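Local coordinates for uncharacterized protein (Candida albicans, PDB 5K04) that probably serves as the non-catalytic, TPR-like auxiliary subunit of the NatB N-terminal acetyltransferase complex, at residues Y447-T450 and T451-P454. Numbering follows the deposited sequence.
Sequences YYLT and TTNP
T452 turns its side chain back onto the carbonyl oxygen of L449, with OG1 approaching beyond the end of the C=O bond, and its methyl CG2 also meets the leucine side chain, lying 3.9 Å from L449 CD2. The two residues are the ends of a type I beta turn, L449 to T452, which is closed by the backbone bond from T452 N to L449 O (3.0 Å, N-H...O 158°). T452 OG1 is modelled very close to the same oxygen, at 2.5 Å, so L449 O appears to accept both the amide and the hydroxyl of T452, though the length of the second bond is doubtful. With chi1 at 51°, OG1 sits between the backbone N and carbonyl carbon of T452, where hydroxyl and amide can both turn to L449 O.

Two residues earlier the same pairing of amide and hydroxyl recurs with a different first torsion (chi1 -64°): T450 N donates to Y447 O at 3.0 Å, and T450 OG1 reaches that oxygen too, again at a very short modelled distance. A water bridges the peptides between, donating to Y448 O (2.7 Å) and accepting from T451 N (3.0 Å). Hydroxyls and water thus add to the main-chain bonds around the turn.

The turn belongs to the loop linking helix 440-445 to helix 456-485, in the TPR-related family region of this largely helical subunit. L449 and T452 both pack on W462 of the latter helix and on F429 of helix 429-434, while K514 of helix 506-521 donates to the carbonyl oxygens of T450 and T452.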
# COMPACT_ATOMS: atom_id res chain seq x y z
N TYR A 447 3.94 5.97 -7.96
CA TYR A 447 3.96 7.39 -8.25
C TYR A 447 5.36 7.87 -8.61
O TYR A 447 5.49 8.94 -9.22
CB TYR A 447 3.42 8.14 -7.05
CG TYR A 447 4.39 8.23 -5.88
CD1 TYR A 447 5.33 9.27 -5.80
CD2 TYR A 447 4.36 7.29 -4.84
CE1 TYR A 447 6.24 9.36 -4.71
CE2 TYR A 447 5.26 7.38 -3.75
CZ TYR A 447 6.20 8.42 -3.70
OH TYR A 447 7.07 8.51 -2.64
N TYR A 448 6.41 7.11 -8.24
CA TYR A 448 7.76 7.41 -8.70
C TYR A 448 7.87 7.36 -10.22
O TYR A 448 8.81 7.94 -10.78
CB TYR A 448 8.79 6.44 -8.08
CG TYR A 448 9.23 6.80 -6.68
CD1 TYR A 448 10.20 7.78 -6.46
CD2 TYR A 448 8.68 6.17 -5.58
CE1 TYR A 448 10.61 8.13 -5.17
CE2 TYR A 448 9.07 6.50 -4.29
CZ TYR A 448 10.05 7.47 -4.08
OH TYR A 448 10.42 7.79 -2.81
N LEU A 449 6.93 6.69 -10.90
CA LEU A 449 6.92 6.59 -12.35
C LEU A 449 6.04 7.66 -13.00
O LEU A 449 5.84 7.62 -14.22
CB LEU A 449 6.43 5.20 -12.76
CG LEU A 449 7.22 4.02 -12.18
CD1 LEU A 449 6.43 2.72 -12.35
CD2 LEU A 449 8.60 3.90 -12.85
N THR A 450 5.55 8.62 -12.22
CA THR A 450 4.62 9.64 -12.70
C THR A 450 5.08 10.28 -14.01
O THR A 450 4.28 10.42 -14.95
CB THR A 450 4.44 10.70 -11.61
OG1 THR A 450 3.84 10.10 -10.44
CG2 THR A 450 3.59 11.88 -12.09
N THR A 451 6.35 10.67 -14.10
CA THR A 451 6.88 11.43 -15.23
C THR A 451 7.45 10.56 -16.34
O THR A 451 7.95 11.11 -17.34
CB THR A 451 7.97 12.40 -14.76
OG1 THR A 451 9.08 11.65 -14.24
CG2 THR A 451 7.44 13.34 -13.67
N THR A 452 7.41 9.24 -16.20
CA THR A 452 7.93 8.36 -17.24
C THR A 452 7.24 8.62 -18.57
O THR A 452 6.06 8.97 -18.63
CB THR A 452 7.78 6.90 -16.81
OG1 THR A 452 6.43 6.65 -16.40
CG2 THR A 452 8.72 6.61 -15.64
N ASN A 453 8.01 8.43 -19.66
CA ASN A 453 7.70 8.73 -21.05
C ASN A 453 6.73 7.71 -21.65
O ASN A 453 6.75 6.53 -21.28
CB ASN A 453 8.98 8.77 -21.89
CG ASN A 453 9.82 7.50 -21.72
OD1 ASN A 453 10.14 7.08 -20.61
ND2 ASN A 453 10.16 6.87 -22.86
N PRO A 454 5.87 8.14 -22.60
CA PRO A 454 4.85 7.25 -23.19
C PRO A 454 5.43 6.34 -24.26
O PRO A 454 5.10 6.42 -25.45
CB PRO A 454 3.84 8.25 -23.76
CG PRO A 454 4.66 9.42 -24.14
CD PRO A 454 5.78 9.52 -23.14
O HOH W 1 8.22 10.32 -11.81